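Local structure of cellulosome anchoring protein cohesin region (Clostridium thermocellum, 4DH2) at residues 15-20 / 139-144; 40-45 / 147-152; 63-68 / 80-85; 69-74 / 91-96. The protein binds a type I dockerin through this cohesin domain, one part of a longer secreted protein, and so probably serves in anchoring cellulosome components. All coordinates share one frame; numbering follows the deposited sequence.

Contact 1. Residues 15-20 / 139-144; sequences YILDVL and SNFCDF
Phe141 lies across the branched ends of Leu17 and Val19, and its flat ring suits a place where two aliphatic side chains have to be met at once. The Leu17 chain crosses it at about a right angle: CD1 sits over one face, while CD2 makes the closest approach, 3.8 Å to Phe141 CD1. Val19 comes from the opposite direction and brings CG2 obliquely to within 3.9 Å of Phe141 CZ. Leu17 can lay both methyls against the ring because its CG falls between the backbone N and the carbonyl carbon (chi1 56°). In the plane of the Phe141 ring, at its edge, lies Ser139 OG.

Toward the start of strand 15-27 and the end of strand 129-142 the contact becomes polar. The Tyr15 ring and the Asp143 carboxylate are inclined at 46°, and Tyr15 CE2 stands 3.6 Å from Asp143 OD2. That oxygen takes a hydrogen bond from His44 NE2, while Asp143 OD1 accepts one from the backbone N of Lys147. Tyr15 OH is paired with Lys147 NZ, so both polar ends have partners, the carboxylate within the buried part of the contact.

Strand 149-161 lies between strands 15-27 and 129-142, so the side chains span two neighbours of one strand. With Phe38 and Phe49 also meeting Phe141, this is the aromatic and aliphatic interior characteristic of the cohesin beta-sandwich.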
# COMPACT_ATOMS: atom_id res chain seq x y z
N TYR A 15 -15.41 11.20 -1.04
CA TYR A 15 -14.37 11.61 -0.10
C TYR A 15 -13.02 11.63 -0.79
O TYR A 15 -12.77 10.93 -1.78
CB TYR A 15 -14.26 10.63 1.08
CG TYR A 15 -15.61 10.33 1.68
CD1 TYR A 15 -16.31 11.30 2.37
CD2 TYR A 15 -16.18 9.10 1.51
CE1 TYR A 15 -17.59 11.01 2.89
CE2 TYR A 15 -17.42 8.80 2.04
CZ TYR A 15 -18.12 9.75 2.71
OH TYR A 15 -19.36 9.39 3.22
N ILE A 16 -12.12 12.41 -0.22
CA ILE A 16 -10.82 12.59 -0.81
C ILE A 16 -9.76 12.91 0.26
O ILE A 16 -10.07 13.42 1.34
CB ILE A 16 -10.93 13.75 -1.86
CG1 ILE A 16 -9.70 13.82 -2.75
CG2 ILE A 16 -11.17 15.08 -1.16
CD1 ILE A 16 -10.05 14.26 -4.20
N LEU A 17 -8.51 12.55 -0.04
CA LEU A 17 -7.35 13.00 0.72
C LEU A 17 -6.19 13.21 -0.25
O LEU A 17 -6.28 12.94 -1.46
CB LEU A 17 -6.95 12.01 1.82
CG LEU A 17 -6.67 10.58 1.34
CD1 LEU A 17 -5.29 10.43 0.83
CD2 LEU A 17 -6.93 9.61 2.50
N ASP A 18 -5.10 13.73 0.30
CA ASP A 18 -3.89 13.96 -0.46
C ASP A 18 -2.79 13.08 0.10
O ASP A 18 -2.67 12.94 1.32
CB ASP A 18 -3.45 15.42 -0.34
CG ASP A 18 -4.41 16.38 -1.02
OD1 ASP A 18 -4.28 16.58 -2.22
OD2 ASP A 18 -5.28 16.90 -0.34
N VAL A 19 -2.00 12.50 -0.81
CA VAL A 19 -0.85 11.69 -0.44
C VAL A 19 0.39 12.39 -1.00
O VAL A 19 0.46 12.65 -2.20
CB VAL A 19 -0.97 10.28 -1.02
CG1 VAL A 19 0.21 9.45 -0.63
CG2 VAL A 19 -2.26 9.63 -0.57
N LEU A 20 1.37 12.67 -0.13
CA LEU A 20 2.57 13.42 -0.54
C LEU A 20 3.86 12.69 -0.20
O LEU A 20 3.97 12.09 0.86
CB LEU A 20 2.60 14.77 0.18
CG LEU A 20 1.36 15.67 0.07
CD1 LEU A 20 0.38 15.37 1.18
CD2 LEU A 20 1.77 17.13 0.11
N SER A 139 -3.28 2.90 -6.10
CA SER A 139 -3.61 3.52 -4.86
C SER A 139 -5.10 3.29 -4.69
O SER A 139 -5.90 3.70 -5.53
CB SER A 139 -3.33 5.01 -4.95
OG SER A 139 -3.91 5.72 -3.89
N ASN A 140 -5.45 2.66 -3.58
CA ASN A 140 -6.84 2.34 -3.27
C ASN A 140 -7.07 2.60 -1.78
O ASN A 140 -6.31 2.09 -0.95
CB ASN A 140 -7.12 0.87 -3.52
CG ASN A 140 -7.25 0.53 -4.98
OD1 ASN A 140 -8.03 1.16 -5.71
ND2 ASN A 140 -6.50 -0.48 -5.42
N PHE A 141 -8.10 3.39 -1.46
CA PHE A 141 -8.44 3.69 -0.06
C PHE A 141 -9.94 3.50 0.10
O PHE A 141 -10.71 3.79 -0.81
CB PHE A 141 -8.17 5.16 0.28
CG PHE A 141 -6.72 5.55 0.35
CD1 PHE A 141 -6.17 5.99 1.54
CD2 PHE A 141 -5.94 5.53 -0.78
CE1 PHE A 141 -4.86 6.35 1.61
CE2 PHE A 141 -4.62 5.93 -0.71
CZ PHE A 141 -4.08 6.32 0.47
N CYS A 142 -10.39 3.09 1.28
CA CYS A 142 -11.81 3.06 1.55
C CYS A 142 -12.13 3.36 3.01
O CYS A 142 -11.24 3.33 3.89
CB CYS A 142 -12.44 1.73 1.15
SG CYS A 142 -12.01 0.30 2.25
N ASP A 143 -13.40 3.67 3.25
CA ASP A 143 -13.88 3.92 4.60
C ASP A 143 -14.47 2.65 5.20
O ASP A 143 -14.41 1.58 4.59
CB ASP A 143 -14.84 5.11 4.70
CG ASP A 143 -16.19 4.86 4.11
OD1 ASP A 143 -16.55 3.72 3.77
OD2 ASP A 143 -16.94 5.88 4.06
N PHE A 144 -14.99 2.79 6.41
CA PHE A 144 -15.53 1.64 7.14
C PHE A 144 -16.63 0.93 6.35
O PHE A 144 -16.74 -0.31 6.38
CB PHE A 144 -16.09 2.06 8.48
CG PHE A 144 -16.65 0.91 9.25
CD1 PHE A 144 -15.81 0.10 9.96
CD2 PHE A 144 -18.00 0.64 9.22
CE1 PHE A 144 -16.32 -0.98 10.68
CE2 PHE A 144 -18.51 -0.43 9.91
CZ PHE A 144 -17.66 -1.24 10.64

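Contact 2. Residues 40-45 / 147-152; sequences NVPSHG and KPILAV
Pro42 O receives the backbone N-H of Gly45 at 3.0 Å, and this bond closes a type I beta turn whose two ends both rest on Ile149. Ser43 and His44 occupy the two central positions of the turn, while proline suits its first position because the ring offers Ile149 a compact, rigid apolar surface. Ile149 meets it with a methyl, CG2 lying 3.9 Å from Pro42 CG as the two side chains pass at a slant. The other branch serves Gly45. With CG1 beside the backbone N (chi1 -63°) and the chain then extended, Ile149 CD1 comes within 4.0 Å of Gly45 O, so a single beta-branched residue touches both ends of the turn. Gly45 adopts backbone angles (phi 102°) at which a CB would press on the carbonyl oxygen of His44.

The loop is anchored just before the turn: the backbone N atoms of Asn40 and Val41 each bond to a carboxylate oxygen of Asp107.

Segment 40-45 links strands 31-39 and 48-54, and it folds over the start of strand 149-161, where Ile149 also packs on Phe141 of strand 129-142 and Pro42 on Tyr15 of strand 15-27.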
# COMPACT_ATOMS: atom_id res chain seq x y z
N ASN A 40 -5.46 16.22 4.66
CA ASN A 40 -6.90 16.30 4.42
C ASN A 40 -7.57 14.93 4.52
O ASN A 40 -8.44 14.59 3.73
CB ASN A 40 -7.14 16.93 3.06
CG ASN A 40 -6.53 18.31 2.98
OD1 ASN A 40 -6.78 19.14 3.86
ND2 ASN A 40 -5.69 18.55 1.99
N VAL A 41 -7.14 14.15 5.50
CA VAL A 41 -7.78 12.87 5.77
C VAL A 41 -9.24 13.09 6.19
O VAL A 41 -9.51 13.90 7.07
CB VAL A 41 -7.02 12.11 6.88
CG1 VAL A 41 -7.75 10.82 7.25
CG2 VAL A 41 -5.57 11.83 6.44
N PRO A 42 -10.17 12.35 5.57
CA PRO A 42 -11.56 12.48 6.03
C PRO A 42 -11.68 12.18 7.51
O PRO A 42 -11.19 11.15 7.99
CB PRO A 42 -12.33 11.45 5.20
CG PRO A 42 -11.47 11.30 3.90
CD PRO A 42 -10.04 11.44 4.42
N SER A 43 -12.38 13.04 8.24
CA SER A 43 -12.51 12.84 9.67
C SER A 43 -13.27 11.58 10.01
O SER A 43 -13.12 11.05 11.10
CB SER A 43 -13.19 14.06 10.30
OG SER A 43 -14.49 14.21 9.80
N HIS A 44 -14.11 11.08 9.10
CA HIS A 44 -14.82 9.84 9.43
C HIS A 44 -13.97 8.59 9.28
O HIS A 44 -14.36 7.51 9.74
CB HIS A 44 -16.17 9.73 8.72
CG HIS A 44 -16.11 9.21 7.31
ND1 HIS A 44 -15.73 9.98 6.25
CD2 HIS A 44 -16.52 8.02 6.79
CE1 HIS A 44 -15.85 9.28 5.13
NE2 HIS A 44 -16.33 8.09 5.44
N GLY A 45 -12.81 8.74 8.65
CA GLY A 45 -11.75 7.75 8.79
C GLY A 45 -11.54 6.78 7.65
O GLY A 45 -12.49 6.34 6.99
N LYS A 147 -16.78 2.45 1.17
CA LYS A 147 -16.93 3.52 0.18
C LYS A 147 -15.54 4.02 -0.18
O LYS A 147 -14.66 4.15 0.68
CB LYS A 147 -17.75 4.68 0.74
CG LYS A 147 -19.22 4.34 0.98
CD LYS A 147 -19.95 5.54 1.59
CE LYS A 147 -20.20 6.65 0.56
NZ LYS A 147 -21.00 7.77 1.15
N PRO A 148 -15.33 4.33 -1.46
CA PRO A 148 -14.00 4.77 -1.85
C PRO A 148 -13.68 6.14 -1.31
O PRO A 148 -14.55 7.00 -1.15
CB PRO A 148 -14.06 4.79 -3.40
CG PRO A 148 -15.50 4.81 -3.74
CD PRO A 148 -16.22 4.10 -2.61
N ILE A 149 -12.39 6.34 -1.03
CA ILE A 149 -11.85 7.64 -0.71
C ILE A 149 -10.78 7.88 -1.78
O ILE A 149 -9.89 7.07 -1.94
CB ILE A 149 -11.16 7.62 0.68
CG1 ILE A 149 -12.18 7.29 1.81
CG2 ILE A 149 -10.49 8.93 0.92
CD1 ILE A 149 -11.51 7.04 3.17
N LEU A 150 -10.92 8.94 -2.57
CA LEU A 150 -9.90 9.22 -3.58
C LEU A 150 -8.62 9.75 -2.95
O LEU A 150 -8.65 10.49 -1.98
CB LEU A 150 -10.41 10.27 -4.56
CG LEU A 150 -11.73 9.89 -5.21
CD1 LEU A 150 -12.19 11.04 -6.10
CD2 LEU A 150 -11.58 8.63 -5.99
N ALA A 151 -7.49 9.42 -3.59
CA ALA A 151 -6.21 9.88 -3.10
C ALA A 151 -5.57 10.74 -4.18
O ALA A 151 -5.30 10.25 -5.27
CB ALA A 151 -5.31 8.69 -2.80
N VAL A 152 -5.37 12.01 -3.89
CA VAL A 152 -4.67 12.86 -4.83
C VAL A 152 -3.17 12.68 -4.58
O VAL A 152 -2.65 13.14 -3.57
CB VAL A 152 -5.02 14.33 -4.62
CG1 VAL A 152 -4.27 15.20 -5.67
CG2 VAL A 152 -6.54 14.55 -4.64

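Contact 3. Residues 63-68 / 80-85; sequences LKVEPG and YNIVYK. With SO4 (sulfate ion), chain F.
Strands 60-67 and 78-83 are the two outermost strands of the cohesin beta-sandwich, and here they face each other across its edge. The centre of the contact is a CH-pi interaction. Val65 CB stands 3.5 Å from the centroid of the Tyr80 ring and only 6° off the ring normal, so the valine sits squarely over the face. Its two methyls spread across the same ring: CG2 is 3.6 Å from Tyr80 CE1, and CG1 lies over the side nearer CG. The ring covers the valine because Tyr80 CG is placed between the backbone N and carbonyl carbon (chi1 75°), which folds the aromatic over its neighbour. It also reaches the strand backbone, Tyr80 CE2 lying 3.4 Å from Val65 O. Beyond the ring, Val65 CG2 approaches Ile82 CD1 at 4.1 Å. Valine suits the site, being short enough to fit beneath a ring and branched enough to reach both residues, and it packs further inward on Ile89, Phe91 and Leu113.

Earlier on its strand, Leu63 and Lys64 both face Thr114 and form a classic beta bulge. On strand 78-83 the alternation separates two roles: Tyr80 and Ile82 turn to Val65, whereas Asn81 faces the other way and gives its ND2 to Leu65 O of the dockerin chain.

Just past the strand, one face of the Tyr84 ring meets Ile82 CG2 toward its rim. A sulfate ion, probably from the crystallisation liquor, is held by backbone N-H groups: weakly by Tyr84 N, and by Lys85 N, whose bond to sulfate O4 is 3.1 Å long and nearly straight at 170°.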
# COMPACT_ATOMS: atom_id res chain seq x y z
N LEU A 63 16.31 0.51 2.66
CA LEU A 63 16.83 -0.34 3.72
C LEU A 63 15.79 -0.69 4.78
O LEU A 63 15.93 -1.69 5.50
CB LEU A 63 17.98 0.37 4.41
CG LEU A 63 19.14 0.75 3.49
CD1 LEU A 63 20.31 1.35 4.28
CD2 LEU A 63 19.62 -0.44 2.66
N LYS A 64 14.77 0.15 4.90
CA LYS A 64 13.74 -0.04 5.94
C LYS A 64 12.48 0.73 5.56
O LYS A 64 12.54 1.81 4.95
CB LYS A 64 14.25 0.52 7.27
CG LYS A 64 13.49 0.11 8.50
CD LYS A 64 14.14 0.69 9.75
CE LYS A 64 13.39 0.27 11.00
NZ LYS A 64 14.04 0.75 12.25
N VAL A 65 11.33 0.17 5.94
CA VAL A 65 10.08 0.88 5.87
C VAL A 65 9.41 0.78 7.22
O VAL A 65 9.29 -0.31 7.77
CB VAL A 65 9.18 0.24 4.82
CG1 VAL A 65 7.91 1.06 4.66
CG2 VAL A 65 9.94 0.09 3.50
N GLU A 66 8.96 1.92 7.75
CA GLU A 66 8.33 1.97 9.07
C GLU A 66 6.98 2.68 9.01
O GLU A 66 6.85 3.66 8.29
CB GLU A 66 9.20 2.78 10.03
CG GLU A 66 10.56 2.19 10.32
CD GLU A 66 11.50 3.20 10.94
OE1 GLU A 66 11.67 4.30 10.37
OE2 GLU A 66 12.07 2.90 12.01
N PRO A 67 5.99 2.22 9.81
CA PRO A 67 4.73 2.96 9.85
C PRO A 67 4.94 4.32 10.50
O PRO A 67 5.82 4.49 11.36
CB PRO A 67 3.82 2.08 10.70
CG PRO A 67 4.80 1.35 11.61
CD PRO A 67 6.01 1.10 10.77
N GLY A 68 4.14 5.28 10.06
CA GLY A 68 4.14 6.62 10.62
C GLY A 68 3.23 6.70 11.83
O GLY A 68 2.49 5.75 12.14
N TYR A 80 4.11 -3.90 4.80
CA TYR A 80 4.69 -3.44 3.54
C TYR A 80 5.48 -4.56 2.93
O TYR A 80 5.86 -5.50 3.61
CB TYR A 80 5.60 -2.25 3.79
CG TYR A 80 6.92 -2.67 4.39
CD1 TYR A 80 8.02 -2.96 3.57
CD2 TYR A 80 7.06 -2.81 5.77
CE1 TYR A 80 9.22 -3.37 4.13
CE2 TYR A 80 8.27 -3.23 6.33
CZ TYR A 80 9.34 -3.50 5.50
OH TYR A 80 10.54 -3.91 6.05
N ASN A 81 5.77 -4.42 1.65
CA ASN A 81 6.62 -5.34 0.94
C ASN A 81 7.41 -4.59 -0.13
O ASN A 81 6.85 -3.79 -0.89
CB ASN A 81 5.80 -6.40 0.23
CG ASN A 81 6.67 -7.37 -0.52
OD1 ASN A 81 7.55 -8.00 0.07
ND2 ASN A 81 6.46 -7.48 -1.81
N ILE A 82 8.70 -4.86 -0.20
CA ILE A 82 9.51 -4.29 -1.27
C ILE A 82 9.66 -5.34 -2.36
O ILE A 82 10.19 -6.42 -2.11
CB ILE A 82 10.87 -3.87 -0.76
CG1 ILE A 82 10.69 -2.85 0.35
CG2 ILE A 82 11.73 -3.28 -1.90
CD1 ILE A 82 11.94 -2.54 1.11
N VAL A 83 9.15 -5.01 -3.55
CA VAL A 83 9.32 -5.84 -4.72
C VAL A 83 10.62 -5.40 -5.38
O VAL A 83 10.63 -4.53 -6.24
CB VAL A 83 8.15 -5.71 -5.70
CG1 VAL A 83 8.29 -6.73 -6.80
CG2 VAL A 83 6.81 -5.91 -4.97
N TYR A 84 11.72 -6.02 -4.96
CA TYR A 84 13.05 -5.62 -5.40
C TYR A 84 13.20 -5.62 -6.92
O TYR A 84 13.78 -4.69 -7.49
CB TYR A 84 14.10 -6.50 -4.73
CG TYR A 84 14.20 -6.22 -3.27
CD1 TYR A 84 14.87 -5.09 -2.81
CD2 TYR A 84 13.59 -7.05 -2.33
CE1 TYR A 84 14.95 -4.81 -1.46
CE2 TYR A 84 13.66 -6.77 -0.98
CZ TYR A 84 14.35 -5.65 -0.55
OH TYR A 84 14.45 -5.36 0.80
N LYS A 85 12.63 -6.63 -7.59
CA LYS A 85 12.75 -6.71 -9.04
C LYS A 85 12.12 -5.52 -9.76
O LYS A 85 12.53 -5.17 -10.88
CB LYS A 85 12.15 -8.01 -9.56
CG LYS A 85 12.08 -8.09 -11.08
CD LYS A 85 11.74 -9.49 -11.58
CE LYS A 85 12.08 -9.64 -13.07
NZ LYS A 85 11.52 -10.88 -13.66
S SO4 F . 11.44 -9.63 -5.25
O1 SO4 F . 12.89 -9.74 -5.41
O2 SO4 F . 10.83 -10.95 -5.28
O3 SO4 F . 11.15 -9.03 -3.94
O4 SO4 F . 10.92 -8.86 -6.37

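Contact 4. Residues 69-74 / 91-96; sequences SIITDP and FLFDDD. With SO4 (sulfate ion), chain G.
Phe93 swings its ring away from its backbone N (chi1 169°), toward the loop 69-74, and Thr72 holds OG1 between its N and carbonyl carbon (chi1 55°); these settings bring the hydroxyl to the ring's edge. Thr72 OG1 is 3.5 Å from Phe93 CZ and close to the plane of the ring, and Thr72 O also lies in that plane, 4.0 Å from Phe93 CE1, an arrangement that probably suits the slightly positive C-H rim. Threonine suits the place because its hydroxyl also bonds to Gly102 O and Asn77 ND2. Ile71 adds the apolar part, its CG2 reaching Phe93 CD1 obliquely at 4.0 Å.

In the cohesin sandwich Phe93 belongs to strand 88-94, whose inward residues fill the core; its ring meets that of Phe49 at a small angle, and Ile104 packs on both Phe93 and Ile71. Asp94 points the other way and forms a salt bridge with Lys25 of the dockerin chain; Asp96, past the strand end, makes a second. Asp73 is at the N-cap position of the short helix 74-77 without a capping bond, its OD2 bonding to Asn76 ND2 instead; its backbone N bonds weakly, at 3.5 Å, to O3 of a sulfate ion.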
# COMPACT_ATOMS: atom_id res chain seq x y z
N SER A 69 3.25 7.86 12.49
CA SER A 69 2.49 8.04 13.73
C SER A 69 0.99 7.97 13.54
O SER A 69 0.26 7.69 14.49
CB SER A 69 2.84 9.37 14.39
OG SER A 69 2.32 10.45 13.65
N ILE A 70 0.49 8.24 12.34
CA ILE A 70 -0.96 8.21 12.18
C ILE A 70 -1.52 6.81 11.98
O ILE A 70 -2.75 6.61 12.04
CB ILE A 70 -1.46 9.12 11.05
CG1 ILE A 70 -1.10 8.55 9.67
CG2 ILE A 70 -0.87 10.54 11.21
CD1 ILE A 70 -1.57 9.46 8.51
N ILE A 71 -0.64 5.84 11.76
CA ILE A 71 -1.05 4.45 11.61
C ILE A 71 -1.45 3.90 12.98
O ILE A 71 -0.69 4.00 13.96
CB ILE A 71 0.12 3.60 11.07
CG1 ILE A 71 0.62 4.14 9.70
CG2 ILE A 71 -0.28 2.13 10.99
CD1 ILE A 71 -0.43 4.16 8.62
N THR A 72 -2.65 3.34 13.06
CA THR A 72 -3.16 2.76 14.31
C THR A 72 -2.67 1.33 14.41
O THR A 72 -2.42 0.69 13.39
CB THR A 72 -4.68 2.76 14.32
OG1 THR A 72 -5.14 2.09 13.14
CG2 THR A 72 -5.24 4.18 14.34
N ASP A 73 -2.53 0.84 15.64
CA ASP A 73 -2.07 -0.53 15.90
C ASP A 73 -1.28 -1.18 14.78
O ASP A 73 -1.73 -2.21 14.23
CB ASP A 73 -3.29 -1.41 16.26
CG ASP A 73 -2.91 -2.73 16.93
OD1 ASP A 73 -1.76 -2.86 17.42
OD2 ASP A 73 -3.78 -3.63 16.97
N PRO A 74 -0.10 -0.62 14.47
CA PRO A 74 0.67 -1.03 13.29
C PRO A 74 1.09 -2.47 13.32
O PRO A 74 1.16 -3.09 12.28
CB PRO A 74 1.89 -0.11 13.32
CG PRO A 74 1.89 0.52 14.67
CD PRO A 74 0.49 0.58 15.09
N PHE A 91 2.41 -0.84 0.26
CA PHE A 91 1.90 -0.70 1.61
C PHE A 91 0.48 -1.26 1.66
O PHE A 91 -0.29 -1.11 0.72
CB PHE A 91 1.80 0.77 2.01
CG PHE A 91 3.11 1.48 1.98
CD1 PHE A 91 3.88 1.55 3.13
CD2 PHE A 91 3.55 2.10 0.84
CE1 PHE A 91 5.10 2.22 3.12
CE2 PHE A 91 4.77 2.78 0.84
CZ PHE A 91 5.52 2.83 1.99
N LEU A 92 0.15 -1.91 2.78
CA LEU A 92 -1.21 -2.32 3.05
C LEU A 92 -1.56 -1.99 4.49
O LEU A 92 -0.88 -2.43 5.45
CB LEU A 92 -1.36 -3.80 2.79
CG LEU A 92 -2.78 -4.32 3.04
CD1 LEU A 92 -3.77 -3.77 1.99
CD2 LEU A 92 -2.75 -5.83 3.01
N PHE A 93 -2.65 -1.25 4.66
CA PHE A 93 -3.18 -0.94 5.97
C PHE A 93 -4.62 -1.39 6.06
O PHE A 93 -5.38 -1.22 5.11
CB PHE A 93 -3.14 0.56 6.21
CG PHE A 93 -3.91 0.99 7.41
CD1 PHE A 93 -3.33 0.95 8.67
CD2 PHE A 93 -5.23 1.36 7.30
CE1 PHE A 93 -4.06 1.30 9.80
CE2 PHE A 93 -5.98 1.70 8.42
CZ PHE A 93 -5.39 1.67 9.69
N ASP A 94 -5.00 -1.97 7.20
CA ASP A 94 -6.37 -2.28 7.47
C ASP A 94 -6.56 -2.24 8.99
O ASP A 94 -5.76 -2.80 9.73
CB ASP A 94 -6.73 -3.67 6.97
CG ASP A 94 -8.11 -4.11 7.37
OD1 ASP A 94 -9.08 -3.40 7.02
OD2 ASP A 94 -8.26 -5.18 8.05
N ASP A 95 -7.60 -1.56 9.45
CA ASP A 95 -8.03 -1.64 10.85
C ASP A 95 -8.58 -3.04 11.14
O ASP A 95 -9.75 -3.33 10.99
CB ASP A 95 -9.03 -0.54 11.13
CG ASP A 95 -9.52 -0.57 12.57
OD1 ASP A 95 -8.78 -1.11 13.40
OD2 ASP A 95 -10.62 -0.04 12.84
N ASP A 96 -7.67 -3.90 11.58
CA ASP A 96 -7.82 -5.35 11.56
C ASP A 96 -9.02 -5.90 12.32
O ASP A 96 -9.59 -6.90 11.92
CB ASP A 96 -6.53 -5.94 12.12
CG ASP A 96 -6.46 -7.44 12.03
OD1 ASP A 96 -6.60 -8.02 10.92
OD2 ASP A 96 -6.28 -8.06 13.11
S SO4 G . -2.75 2.45 18.77
O1 SO4 G . -2.73 3.12 20.07
O2 SO4 G . -3.04 1.03 18.96
O3 SO4 G . -3.79 3.08 17.96
O4 SO4 G . -1.45 2.59 18.12

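In the fold
The four contacts form two pairs within one sandwich. Contacts 1 and 2, centres about 4 Å apart, join through the hydrogen bond of His44 NE2 to Asp143 OD2 and through strand 149-161, which pairs with both 15-27 and 129-142; Tyr15 CE1 lies 3.3 Å from His44 CE1. Contacts 3 and 4, centres about 14 Å apart, join through Val65 CG1 and Phe91 CE1 at 3.4 Å and through Pro67 and Pro74. Contacts 1 and 3 lie on opposite sides of the chain's centre, about 20 Å between their centres. The dockerin chain touches contacts 1, 3 and 4 by way of strands 129-142, 78-83 and 88-94 and the loops after the first and last, but not contact 2.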